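Local coordinates for protein elongation factor G (PDB 2DY1) that binds GTP together with a magnesium ion and probably acts as a translation elongation factor with GTPase activity, at residues A[13-18]-A[116-121]; A[120-123]-A[128-131]; A[453-458]-A[617-622]; A[591-596]-A[623-628]. All coordinates share one frame; numbering follows the deposited sequence.

Contact 1. Residues A[13-18]-A[116-121]; sequences ALVGHA and ERAWTV. With GTP (guanosine-5'-triphosphate), chain C.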
loop_
_atom_site.group_PDB
_atom_site.type_symbol
_atom_site.label_atom_id
_atom_site.label_comp_id
_atom_site.label_asym_id
_atom_site.label_seq_id
_atom_site.Cartn_x
_atom_site.Cartn_y
_atom_site.Cartn_z
ATOM N N ALA A 13 1.309 4.592 -16.435
ATOM C CA ALA A 13 0.410 4.150 -15.349
ATOM C C ALA A 13 -0.693 5.193 -15.243
ATOM O O ALA A 13 -0.397 6.379 -15.146
ATOM C CB ALA A 13 1.144 4.081 -14.032
ATOM N N LEU A 14 -1.943 4.739 -15.249
ATOM C CA LEU A 14 -3.113 5.625 -15.157
ATOM C C LEU A 14 -3.547 5.522 -13.692
ATOM O O LEU A 14 -4.004 4.454 -13.216
ATOM C CB LEU A 14 -4.199 5.116 -16.106
ATOM C CG LEU A 14 -5.579 5.760 -16.011
ATOM C CD1 LEU A 14 -5.488 7.275 -16.194
ATOM C CD2 LEU A 14 -6.433 5.153 -17.103
ATOM N N VAL A 15 -3.414 6.637 -12.977
ATOM C CA VAL A 15 -3.696 6.687 -11.546
ATOM C C VAL A 15 -4.608 7.856 -11.244
ATOM O O VAL A 15 -4.873 8.684 -12.116
ATOM C CB VAL A 15 -2.394 6.854 -10.746
ATOM C CG1 VAL A 15 -1.522 5.602 -10.919
ATOM C CG2 VAL A 15 -1.591 8.085 -11.257
ATOM N N GLY A 16 -5.100 7.906 -10.018
ATOM C CA GLY A 16 -5.981 9.004 -9.641
ATOM C C GLY A 16 -6.947 8.547 -8.561
ATOM O O GLY A 16 -7.059 7.362 -8.287
ATOM N N HIS A 17 -7.642 9.491 -7.950
ATOM C CA HIS A 17 -8.587 9.168 -6.897
ATOM C C HIS A 17 -9.653 8.213 -7.374
ATOM O O HIS A 17 -10.027 8.188 -8.549
ATOM C CB HIS A 17 -9.271 10.447 -6.413
ATOM C CG HIS A 17 -9.955 10.310 -5.089
ATOM N ND1 HIS A 17 -9.295 10.467 -3.889
ATOM C CD2 HIS A 17 -11.243 10.035 -4.779
ATOM C CE1 HIS A 17 -10.148 10.292 -2.895
ATOM N NE2 HIS A 17 -11.337 10.030 -3.408
ATOM N N ALA A 18 -10.178 7.448 -6.426
ATOM C CA ALA A 18 -11.225 6.502 -6.727
ATOM C C ALA A 18 -12.382 7.180 -7.459
ATOM O O ALA A 18 -12.859 8.241 -7.045
ATOM C CB ALA A 18 -11.720 5.874 -5.425
ATOM N N GLU A 116 -3.262 13.191 -4.831
ATOM C CA GLU A 116 -1.991 13.587 -4.235
ATOM C C GLU A 116 -1.099 12.392 -3.935
ATOM O O GLU A 116 0.098 12.445 -4.171
ATOM C CB GLU A 116 -2.232 14.375 -2.939
ATOM C CG GLU A 116 -2.737 15.784 -3.164
ATOM C CD GLU A 116 -1.641 16.743 -3.622
ATOM O OE1 GLU A 116 -0.522 16.285 -3.949
ATOM O OE2 GLU A 116 -1.903 17.965 -3.656
ATOM N N ARG A 117 -1.679 11.319 -3.406
ATOM C CA ARG A 117 -0.863 10.148 -3.091
ATOM C C ARG A 117 -0.171 9.592 -4.330
ATOM O O ARG A 117 1.024 9.280 -4.297
ATOM C CB ARG A 117 -1.695 9.021 -2.492
ATOM C CG ARG A 117 -2.383 9.276 -1.167
ATOM C CD ARG A 117 -2.847 7.924 -0.665
ATOM N NE ARG A 117 -4.068 7.932 0.134
ATOM C CZ ARG A 117 -5.295 7.654 -0.276
ATOM N NH1 ARG A 117 -5.496 7.351 -1.531
ATOM N NH2 ARG A 117 -6.298 7.674 0.587
ATOM N N ALA A 118 -0.921 9.436 -5.417
ATOM C CA ALA A 118 -0.330 8.895 -6.639
ATOM C C ALA A 118 0.692 9.882 -7.200
ATOM O O ALA A 118 1.751 9.480 -7.677
ATOM C CB ALA A 118 -1.418 8.608 -7.668
ATOM N N TRP A 119 0.361 11.174 -7.158
ATOM C CA TRP A 119 1.258 12.217 -7.658
ATOM C C TRP A 119 2.607 12.175 -6.930
ATOM O O TRP A 119 3.667 12.249 -7.551
ATOM C CB TRP A 119 0.608 13.586 -7.451
ATOM C CG TRP A 119 1.319 14.715 -8.140
ATOM C CD1 TRP A 119 2.306 15.513 -7.629
ATOM C CD2 TRP A 119 1.084 15.167 -9.468
ATOM N NE1 TRP A 119 2.698 16.437 -8.566
ATOM C CE2 TRP A 119 1.964 16.247 -9.708
ATOM C CE3 TRP A 119 0.209 14.768 -10.486
ATOM C CZ2 TRP A 119 1.994 16.929 -10.928
ATOM C CZ3 TRP A 119 0.236 15.443 -11.699
ATOM C CH2 TRP A 119 1.128 16.515 -11.909
ATOM N N THR A 120 2.551 12.041 -5.610
ATOM C CA THR A 120 3.756 12.004 -4.787
ATOM C C THR A 120 4.624 10.782 -5.094
ATOM O O THR A 120 5.845 10.890 -5.182
ATOM C CB THR A 120 3.386 11.999 -3.290
ATOM O OG1 THR A 120 2.745 13.236 -2.963
ATOM C CG2 THR A 120 4.633 11.845 -2.430
ATOM N N VAL A 121 3.989 9.624 -5.243
ATOM C CA VAL A 121 4.741 8.406 -5.558
ATOM C C VAL A 121 5.412 8.590 -6.915
ATOM O O VAL A 121 6.600 8.270 -7.086
ATOM C CB VAL A 121 3.810 7.180 -5.593
ATOM C CG1 VAL A 121 4.578 5.933 -6.074
ATOM C CG2 VAL A 121 3.248 6.953 -4.193
HETATM P PG GTP C . -11.523 3.297 -9.354
HETATM O O1G GTP C . -12.558 2.749 -8.254
HETATM O O2G GTP C . -10.944 2.059 -10.194
HETATM O O3G GTP C . -10.448 4.132 -8.773
HETATM O O3B GTP C . -12.486 4.142 -10.330
HETATM P PB GTP C . -12.098 4.624 -11.810
HETATM O O1B GTP C . -11.211 5.807 -11.706
HETATM O O2B GTP C . -11.613 3.468 -12.601
HETATM O O3A GTP C . -13.503 5.184 -12.344
HETATM P PA GTP C . -14.547 4.323 -13.205
HETATM O O1A GTP C . -14.065 4.240 -14.602
HETATM O O2A GTP C . -14.842 3.066 -12.480
HETATM O "O5'" GTP C . -15.854 5.257 -13.204
HETATM C "C5'" GTP C . -16.620 5.361 -12.004
HETATM C "C4'" GTP C . -17.986 5.972 -12.310
HETATM O "O4'" GTP C . -17.737 7.198 -13.018
HETATM C "C3'" GTP C . -18.759 5.066 -13.271
HETATM O "O3'" GTP C . -20.161 5.210 -13.024
HETATM C "C2'" GTP C . -18.401 5.643 -14.639
HETATM O "O2'" GTP C . -19.471 5.391 -15.555
HETATM C "C1'" GTP C . -18.413 7.129 -14.282
HETATM N N9 GTP C . -17.690 7.967 -15.265
HETATM C C8 GTP C . -16.436 7.788 -15.676
HETATM N N7 GTP C . -16.071 8.805 -16.454
HETATM C C5 GTP C . -17.102 9.639 -16.547
HETATM C C6 GTP C . -17.306 10.844 -17.211
HETATM O O6 GTP C . -16.410 11.389 -17.854
HETATM N N1 GTP C . -18.558 11.463 -17.105
HETATM C C2 GTP C . -19.570 10.869 -16.340
HETATM N N2 GTP C . -20.759 11.454 -16.234
HETATM N N3 GTP C . -19.334 9.708 -15.710
HETATM C C4 GTP C . -18.142 9.099 -15.798
#

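Contact 2. Residues A[120-123]-A[128-131]; sequences TVAE and PRMV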
loop_
_atom_site.group_PDB
_atom_site.type_symbol
_atom_site.label_atom_id
_atom_site.label_comp_id
_atom_site.label_asym_id
_atom_site.label_seq_id
_atom_site.Cartn_x
_atom_site.Cartn_y
_atom_site.Cartn_z
ATOM N N THR A 120 2.551 12.041 -5.610
ATOM C CA THR A 120 3.756 12.004 -4.787
ATOM C C THR A 120 4.624 10.782 -5.094
ATOM O O THR A 120 5.845 10.890 -5.182
ATOM C CB THR A 120 3.386 11.999 -3.290
ATOM O OG1 THR A 120 2.745 13.236 -2.963
ATOM C CG2 THR A 120 4.633 11.845 -2.430
ATOM N N VAL A 121 3.989 9.624 -5.243
ATOM C CA VAL A 121 4.741 8.406 -5.558
ATOM C C VAL A 121 5.412 8.590 -6.915
ATOM O O VAL A 121 6.600 8.270 -7.086
ATOM C CB VAL A 121 3.810 7.180 -5.593
ATOM C CG1 VAL A 121 4.578 5.933 -6.074
ATOM C CG2 VAL A 121 3.248 6.953 -4.193
ATOM N N ALA A 122 4.670 9.140 -7.879
ATOM C CA ALA A 122 5.234 9.353 -9.201
ATOM C C ALA A 122 6.443 10.280 -9.111
ATOM O O ALA A 122 7.466 10.043 -9.751
ATOM C CB ALA A 122 4.174 9.957 -10.147
ATOM N N GLU A 123 6.305 11.343 -8.321
ATOM C CA GLU A 123 7.386 12.312 -8.145
ATOM C C GLU A 123 8.635 11.643 -7.566
ATOM O O GLU A 123 9.748 11.850 -8.079
ATOM C CB GLU A 123 6.900 13.453 -7.240
ATOM C CG GLU A 123 7.635 14.774 -7.430
ATOM C CD GLU A 123 6.815 15.963 -6.949
ATOM O OE1 GLU A 123 6.464 16.001 -5.748
ATOM O OE2 GLU A 123 6.511 16.855 -7.775
ATOM N N PRO A 128 7.559 11.565 -15.203
ATOM C CA PRO A 128 6.875 12.697 -15.828
ATOM C C PRO A 128 5.391 12.464 -15.499
ATOM O O PRO A 128 4.960 11.316 -15.296
ATOM C CB PRO A 128 7.113 12.477 -17.313
ATOM C CG PRO A 128 8.514 11.862 -17.318
ATOM C CD PRO A 128 8.418 10.865 -16.185
ATOM N N ARG A 129 4.614 13.539 -15.450
ATOM C CA ARG A 129 3.193 13.441 -15.150
ATOM C C ARG A 129 2.379 14.281 -16.127
ATOM O O ARG A 129 2.807 15.361 -16.551
ATOM C CB ARG A 129 2.898 13.935 -13.728
ATOM C CG ARG A 129 3.097 12.894 -12.617
ATOM C CD ARG A 129 3.776 13.549 -11.423
ATOM N NE ARG A 129 5.180 13.778 -11.776
ATOM C CZ ARG A 129 5.944 14.720 -11.242
ATOM N NH1 ARG A 129 5.450 15.540 -10.318
ATOM N NH2 ARG A 129 7.201 14.848 -11.647
ATOM N N MET A 130 1.226 13.749 -16.517
ATOM C CA MET A 130 0.275 14.438 -17.396
ATOM C C MET A 130 -1.053 14.265 -16.659
ATOM O O MET A 130 -1.233 13.279 -15.961
ATOM C CB MET A 130 0.221 13.751 -18.776
ATOM C CG MET A 130 -0.991 14.027 -19.635
ATOM S SD MET A 130 -0.889 12.991 -21.151
ATOM C CE MET A 130 0.475 13.830 -21.919
ATOM N N VAL A 131 -1.951 15.239 -16.776
ATOM C CA VAL A 131 -3.260 15.168 -16.122
ATOM C C VAL A 131 -4.324 15.016 -17.182
ATOM O O VAL A 131 -4.225 15.631 -18.243
ATOM C CB VAL A 131 -3.579 16.500 -15.383
ATOM C CG1 VAL A 131 -5.032 16.519 -14.884
ATOM C CG2 VAL A 131 -2.622 16.689 -14.209
#

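Contact 3. Residues A[453-458]-A[617-622]; sequences KVPYRE and VPLAEV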
loop_
_atom_site.group_PDB
_atom_site.type_symbol
_atom_site.label_atom_id
_atom_site.label_comp_id
_atom_site.label_asym_id
_atom_site.label_seq_id
_atom_site.Cartn_x
_atom_site.Cartn_y
_atom_site.Cartn_z
ATOM N N LYS A 453 -7.159 -10.281 19.932
ATOM C CA LYS A 453 -7.124 -10.259 21.392
ATOM C C LYS A 453 -6.043 -9.264 21.812
ATOM O O LYS A 453 -5.019 -9.138 21.147
ATOM C CB LYS A 453 -6.777 -11.645 21.918
ATOM C CG LYS A 453 -7.859 -12.666 21.685
ATOM C CD LYS A 453 -7.414 -14.023 22.164
ATOM C CE LYS A 453 -8.500 -15.061 21.972
ATOM N NZ LYS A 453 -8.029 -16.397 22.431
ATOM N N VAL A 454 -6.273 -8.557 22.915
ATOM C CA VAL A 454 -5.308 -7.580 23.403
ATOM C C VAL A 454 -4.216 -8.288 24.192
ATOM O O VAL A 454 -4.493 -9.163 25.010
ATOM C CB VAL A 454 -5.986 -6.537 24.318
ATOM C CG1 VAL A 454 -4.947 -5.619 24.947
ATOM C CG2 VAL A 454 -6.975 -5.713 23.504
ATOM N N PRO A 455 -2.955 -7.932 23.935
ATOM C CA PRO A 455 -1.849 -8.567 24.656
ATOM C C PRO A 455 -1.630 -7.951 26.041
ATOM O O PRO A 455 -0.681 -7.191 26.260
ATOM C CB PRO A 455 -0.666 -8.358 23.715
ATOM C CG PRO A 455 -0.977 -7.026 23.110
ATOM C CD PRO A 455 -2.453 -7.133 22.803
ATOM N N TYR A 456 -2.526 -8.275 26.966
ATOM C CA TYR A 456 -2.416 -7.781 28.335
ATOM C C TYR A 456 -1.159 -8.370 28.958
ATOM O O TYR A 456 -0.636 -9.389 28.508
ATOM C CB TYR A 456 -3.627 -8.215 29.164
ATOM C CG TYR A 456 -4.910 -7.541 28.765
ATOM C CD1 TYR A 456 -5.135 -6.198 29.061
ATOM C CD2 TYR A 456 -5.889 -8.236 28.062
ATOM C CE1 TYR A 456 -6.316 -5.558 28.660
ATOM C CE2 TYR A 456 -7.065 -7.608 27.656
ATOM C CZ TYR A 456 -7.269 -6.276 27.954
ATOM O OH TYR A 456 -8.424 -5.658 27.525
ATOM N N ARG A 457 -0.663 -7.713 29.994
ATOM C CA ARG A 457 0.516 -8.206 30.677
ATOM C C ARG A 457 0.303 -8.001 32.158
ATOM O O ARG A 457 -0.767 -7.556 32.576
ATOM C CB ARG A 457 1.764 -7.483 30.179
ATOM C CG ARG A 457 2.048 -7.854 28.731
ATOM C CD ARG A 457 3.431 -7.499 28.274
ATOM N NE ARG A 457 3.601 -7.878 26.876
ATOM C CZ ARG A 457 4.511 -7.338 26.084
ATOM N NH1 ARG A 457 5.327 -6.414 26.568
ATOM N NH2 ARG A 457 4.570 -7.677 24.802
ATOM N N GLU A 458 1.307 -8.350 32.952
ATOM C CA GLU A 458 1.198 -8.205 34.395
ATOM C C GLU A 458 2.505 -7.690 34.962
ATOM O O GLU A 458 3.535 -7.748 34.306
ATOM C CB GLU A 458 0.896 -9.561 35.038
ATOM C CG GLU A 458 -0.429 -10.173 34.618
ATOM C CD GLU A 458 -0.641 -11.557 35.199
ATOM O OE1 GLU A 458 -0.096 -11.835 36.292
ATOM O OE2 GLU A 458 -1.364 -12.363 34.574
ATOM N N VAL A 617 -4.731 6.367 24.089
ATOM C CA VAL A 617 -5.923 5.575 24.316
ATOM C C VAL A 617 -5.556 4.106 24.433
ATOM O O VAL A 617 -4.600 3.651 23.808
ATOM C CB VAL A 617 -6.905 5.756 23.129
ATOM C CG1 VAL A 617 -6.211 5.358 21.828
ATOM C CG2 VAL A 617 -8.159 4.918 23.339
ATOM N N PRO A 618 -6.303 3.346 25.246
ATOM C CA PRO A 618 -6.019 1.920 25.407
ATOM C C PRO A 618 -6.238 1.215 24.074
ATOM O O PRO A 618 -7.249 1.455 23.411
ATOM C CB PRO A 618 -7.051 1.474 26.432
ATOM C CG PRO A 618 -7.297 2.704 27.230
ATOM C CD PRO A 618 -7.360 3.773 26.180
ATOM N N LEU A 619 -5.308 0.350 23.681
ATOM C CA LEU A 619 -5.457 -0.372 22.421
ATOM C C LEU A 619 -6.804 -1.090 22.385
ATOM O O LEU A 619 -7.437 -1.204 21.336
ATOM C CB LEU A 619 -4.339 -1.407 22.266
ATOM C CG LEU A 619 -4.477 -2.350 21.068
ATOM C CD1 LEU A 619 -4.204 -1.555 19.787
ATOM C CD2 LEU A 619 -3.500 -3.510 21.203
ATOM N N ALA A 620 -7.238 -1.569 23.544
ATOM C CA ALA A 620 -8.481 -2.310 23.663
ATOM C C ALA A 620 -9.710 -1.484 23.303
ATOM O O ALA A 620 -10.781 -2.037 23.083
ATOM C CB ALA A 620 -8.623 -2.850 25.082
ATOM N N GLU A 621 -9.548 -0.169 23.251
ATOM C CA GLU A 621 -10.671 0.712 22.939
ATOM C C GLU A 621 -10.665 1.193 21.495
ATOM O O GLU A 621 -11.595 1.888 21.073
ATOM C CB GLU A 621 -10.643 1.937 23.856
ATOM C CG GLU A 621 -10.758 1.619 25.333
ATOM C CD GLU A 621 -12.049 0.912 25.664
ATOM O OE1 GLU A 621 -13.126 1.491 25.405
ATOM O OE2 GLU A 621 -11.989 -0.224 26.178
ATOM N N VAL A 622 -9.633 0.827 20.737
ATOM C CA VAL A 622 -9.503 1.282 19.353
ATOM C C VAL A 622 -9.116 0.224 18.319
ATOM O O VAL A 622 -8.591 0.568 17.267
ATOM C CB VAL A 622 -8.450 2.408 19.244
ATOM C CG1 VAL A 622 -8.978 3.695 19.879
ATOM C CG2 VAL A 622 -7.152 1.970 19.926
#

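Contact 4. Residues A[591-596]-A[623-628]; sequences LSDLQA and LEYYKA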
loop_
_atom_site.group_PDB
_atom_site.type_symbol
_atom_site.label_atom_id
_atom_site.label_comp_id
_atom_site.label_asym_id
_atom_site.label_seq_id
_atom_site.Cartn_x
_atom_site.Cartn_y
_atom_site.Cartn_z
ATOM N N LEU A 591 -13.822 14.003 19.572
ATOM C CA LEU A 591 -13.461 14.090 20.983
ATOM C C LEU A 591 -14.498 13.367 21.827
ATOM O O LEU A 591 -14.153 12.558 22.685
ATOM C CB LEU A 591 -13.362 15.551 21.432
ATOM C CG LEU A 591 -12.307 16.425 20.748
ATOM C CD1 LEU A 591 -12.257 17.779 21.442
ATOM C CD2 LEU A 591 -10.945 15.750 20.812
ATOM N N SER A 592 -15.773 13.659 21.578
ATOM C CA SER A 592 -16.853 13.015 22.320
ATOM C C SER A 592 -16.669 11.503 22.317
ATOM O O SER A 592 -16.753 10.853 23.359
ATOM C CB SER A 592 -18.209 13.367 21.701
ATOM O OG SER A 592 -19.242 12.577 22.269
ATOM N N ASP A 593 -16.410 10.953 21.134
ATOM C CA ASP A 593 -16.205 9.519 20.970
ATOM C C ASP A 593 -14.901 9.044 21.627
ATOM O O ASP A 593 -14.870 7.981 22.244
ATOM C CB ASP A 593 -16.234 9.171 19.473
ATOM C CG ASP A 593 -15.688 7.787 19.174
ATOM O OD1 ASP A 593 -14.478 7.683 18.886
ATOM O OD2 ASP A 593 -16.461 6.806 19.230
ATOM N N LEU A 594 -13.831 9.824 21.500
ATOM C CA LEU A 594 -12.561 9.450 22.117
ATOM C C LEU A 594 -12.763 9.334 23.622
ATOM O O LEU A 594 -12.306 8.378 24.255
ATOM C CB LEU A 594 -11.474 10.493 21.834
ATOM C CG LEU A 594 -10.836 10.521 20.442
ATOM C CD1 LEU A 594 -9.654 11.484 20.442
ATOM C CD2 LEU A 594 -10.361 9.120 20.070
ATOM N N GLN A 595 -13.460 10.312 24.190
ATOM C CA GLN A 595 -13.733 10.322 25.622
ATOM C C GLN A 595 -14.395 9.015 26.053
ATOM O O GLN A 595 -14.135 8.510 27.147
ATOM C CB GLN A 595 -14.629 11.516 25.978
ATOM C CG GLN A 595 -14.070 12.858 25.503
ATOM C CD GLN A 595 -14.948 14.044 25.871
ATOM O OE1 GLN A 595 -16.167 14.017 25.680
ATOM N NE2 GLN A 595 -14.328 15.101 26.388
ATOM N N ALA A 596 -15.244 8.461 25.191
ATOM C CA ALA A 596 -15.928 7.210 25.502
ATOM C C ALA A 596 -14.993 6.010 25.334
ATOM O O ALA A 596 -15.301 4.903 25.779
ATOM C CB ALA A 596 -17.156 7.048 24.609
ATOM N N LEU A 623 -9.371 -1.046 18.596
ATOM C CA LEU A 623 -8.994 -2.073 17.632
ATOM C C LEU A 623 -9.798 -1.975 16.340
ATOM O O LEU A 623 -9.377 -2.483 15.298
ATOM C CB LEU A 623 -9.134 -3.457 18.251
ATOM C CG LEU A 623 -7.963 -3.821 19.172
ATOM C CD1 LEU A 623 -8.304 -5.056 19.971
ATOM C CD2 LEU A 623 -6.713 -4.049 18.336
ATOM N N GLU A 624 -10.963 -1.333 16.406
ATOM C CA GLU A 624 -11.770 -1.153 15.207
ATOM C C GLU A 624 -12.041 0.313 14.968
ATOM O O GLU A 624 -13.054 0.672 14.371
ATOM C CB GLU A 624 -13.094 -1.915 15.299
ATOM C CG GLU A 624 -12.905 -3.410 15.290
ATOM C CD GLU A 624 -14.139 -4.154 14.861
ATOM O OE1 GLU A 624 -15.197 -3.982 15.500
ATOM O OE2 GLU A 624 -14.048 -4.921 13.883
ATOM N N TYR A 625 -11.129 1.168 15.418
ATOM C CA TYR A 625 -11.301 2.594 15.219
ATOM C C TYR A 625 -11.385 2.853 13.708
ATOM O O TYR A 625 -12.115 3.738 13.265
ATOM C CB TYR A 625 -10.127 3.364 15.840
ATOM C CG TYR A 625 -10.374 4.852 15.987
ATOM C CD1 TYR A 625 -9.535 5.782 15.374
ATOM C CD2 TYR A 625 -11.454 5.329 16.738
ATOM C CE1 TYR A 625 -9.766 7.161 15.502
ATOM C CE2 TYR A 625 -11.693 6.703 16.868
ATOM C CZ TYR A 625 -10.847 7.606 16.249
ATOM O OH TYR A 625 -11.083 8.957 16.372
ATOM N N TYR A 626 -10.665 2.055 12.918
ATOM C CA TYR A 626 -10.673 2.226 11.468
ATOM C C TYR A 626 -12.079 2.104 10.877
ATOM O O TYR A 626 -12.360 2.693 9.839
ATOM C CB TYR A 626 -9.716 1.224 10.782
ATOM C CG TYR A 626 -10.166 -0.224 10.770
ATOM C CD1 TYR A 626 -10.031 -1.032 11.901
ATOM C CD2 TYR A 626 -10.696 -0.799 9.608
ATOM C CE1 TYR A 626 -10.401 -2.366 11.876
ATOM C CE2 TYR A 626 -11.075 -2.139 9.575
ATOM C CZ TYR A 626 -10.922 -2.917 10.710
ATOM O OH TYR A 626 -11.271 -4.245 10.662
ATOM N N LYS A 627 -12.962 1.360 11.542
ATOM C CA LYS A 627 -14.331 1.190 11.045
ATOM C C LYS A 627 -15.238 2.351 11.429
ATOM O O LYS A 627 -16.171 2.682 10.701
ATOM C CB LYS A 627 -14.953 -0.109 11.576
ATOM C CG LYS A 627 -14.381 -1.389 10.982
ATOM C CD LYS A 627 -15.192 -2.609 11.417
ATOM C CE LYS A 627 -14.637 -3.880 10.807
ATOM N NZ LYS A 627 -15.350 -5.105 11.300
ATOM N N ALA A 628 -14.950 2.976 12.563
ATOM C CA ALA A 628 -15.772 4.071 13.066
ATOM C C ALA A 628 -15.370 5.468 12.612
ATOM O O ALA A 628 -16.215 6.364 12.537
ATOM C CB ALA A 628 -15.800 4.019 14.593
HETATM O O HOH W 1 -13.057 9.460 17.932
#

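Contact 1. Residues A[13-18]-A[116-121]
Val15 and Ala118 meet through aliphatic groups alone, and no flat group faces another across this contact. The Trp119 indole and His17 imidazole have their partners elsewhere. Trp119 meets the Tyr248 ring edge-to-face and makes a cation-pi contact with Arg129, and His17 ND1 accepts from the backbone N of Gly114. The contact itself is small and buried. Val15 CG2 lies 3.6 Å from Ala118 CB, and Val15 CB is 3.7 Å from the same methyl. Chi1 of -66° sets CG2 between the backbone N and the carbonyl carbon, on the side that meets the helix. The short alanine lets the strand come close, with the CA atoms of Val15 and Ala118 6.3 Å apart. Inside the helix, Glu116 O takes two donors from opposite faces of its carbonyl plane. One is Thr120 N, the other Thr120 OG1 at 3.0 Å from Glu116 O. At Gly16 the chain enters the P-loop, where Ala18 CA comes within 3.2 Å of O3G of the GTP gamma-phosphate. Strand 9-16 runs between strands 74-80 and 100-106 of the sheet. Helix 113-124 packs against it, and helix 88-97 supplies Leu95, which touches both Val15 and Val121.

Contact 2. Residues A[120-123]-A[128-131]
Arg129 reaches from the first residue of its strand to the helix and meets Ala122 and Glu123. Its stem packs on Ala122: CD is 3.8 Å from Ala122 CB, and Arg129 CG is 4.0 Å from that methyl. Its end meets the acid. Arg129 NH1 lies 3.1 Å from Glu123 OE2 in a salt bridge. The hydrogen bond within it is weak, with an N-H...O angle of 133°. The carboxylate and guanidinium planes stand 85° apart, so the two groups do not pair side by side. Glu123 CA lies 4.2 Å above the centre of the guanidinium, and its CB covers the same group over a face. The helix backbone thus sits over the cation while the carboxylate bonds NH1. Bends at chi2 and chi3 of Arg129, the latter -73°, turn its end back to the helix. Outward from this shell, Arg129 NE is held by the carbonyl of Leu127, in the turn between helix and strand. Trp119, one turn back on the helix, makes a cation-pi contact with the same guanidinium. Tyr248 touches both Arg129 and Glu123, and Ala101 touches Arg129 and Ala122. The arrangement belongs to a beta-alpha-beta crossover: strand 100-106, helix 113-124 and the parallel strand 129-134 of the P-loop GTPase domain.

Contact 3. Residues A[453-458]-A[617-622]
Leu619 is the first residue of 617-622 to touch the other segment. Its CD2 lies 4.1 Å from Pro455 CD, and the two side chains cross at about a right angle. The leucine gets there with CG anti to the backbone N (chi1 173°). Next, Ala620 puts one methyl against two side chains. Its CB is 3.7 Å from Val454 CG2, and it is also 3.7 Å from Tyr456 OH. The valine meets it with its CG2 branch, the tyrosine with its hydroxyl oxygen. The other branch of the valine is used within its own segment: Val454 CG1 lies 3.8 Å above the centre of the Tyr456 ring. Pro455, between them, is the centre of an inverse gamma turn, closed by a weak bond from Tyr456 N to Val454 O. Glu621 then closes a turn, its N bonded to Pro618 O at 2.8 Å. Val622 N follows with a bond to Leu619 O, so Leu619 and Ala620 are presented on a compact bend. Glu621 O accepts from Arg597 NH1. The contact lies near the surface and joins the chain entering strand 457-460 to the chain leaving strand 610-618. Both strands pair antiparallel with strand 569-583, whose Pro574 touches Val454 and whose Tyr576 touches Leu619.

Contact 4. Residues A[591-596]-A[623-628]
The side chains of Asp593 and Tyr625 cross obliquely between two helices, their carboxylate and ring planes 24° apart. Asp593 OD1 lies in the plane of the ring at its edge, 3.6 Å from Tyr625 CE2. Leu594 crosses the tyrosine at about a right angle. Its CD2 is 3.8 Å from Tyr625 OH and 4.1 Å from Tyr625 CZ. The tyrosine spans the gap because its CG is anti to the backbone N (chi1 -166°). The backbones can stay well apart, with Leu594 CA and Tyr625 CA 9.8 Å from each other. Around the pair, Leu578 of strand 569-583 touches both Leu594 and Tyr625. Helices 587-596 and 625-633 pack side by side on the antiparallel sheet of a ferredoxin-like domain. One water, also in the ring plane, links the polar ends. It accepts from Tyr625 OH at 2.6 Å and donates to Asp593 OD1 at 2.5 Å. Asp593 OD1 also forms a salt bridge with Arg597 NE. That salt bridge would favour a charged carboxylate. Such a group would take a proton from the water in a hydrogen bond, leaving the water to accept from the phenol.

In the fold
Contacts 1 and 2 form one unit in the GTP-binding domain. They share Thr120 and Val121 on helix 113-124, and their centres are 7 Å apart. They also touch directly, Trp119 NE1 lying 3.4 Å from Arg129 NH1. Contact 1 leads straight into the nucleotide pocket, whereas contact 2 lies away from the annotated sites, toward the C-terminal end of the same helix. Contacts 3 and 4 form a second group, with centres 14 Å apart. They touch where Val454 CG2 meets Leu623 CD1 at 3.8 Å, and the turn of contact 3 runs on into the helix of contact 4. The groups are well separated: the centres of contacts 1 and 4 are 29 Å apart, and those of contacts 2 and 3 are 41 Å apart.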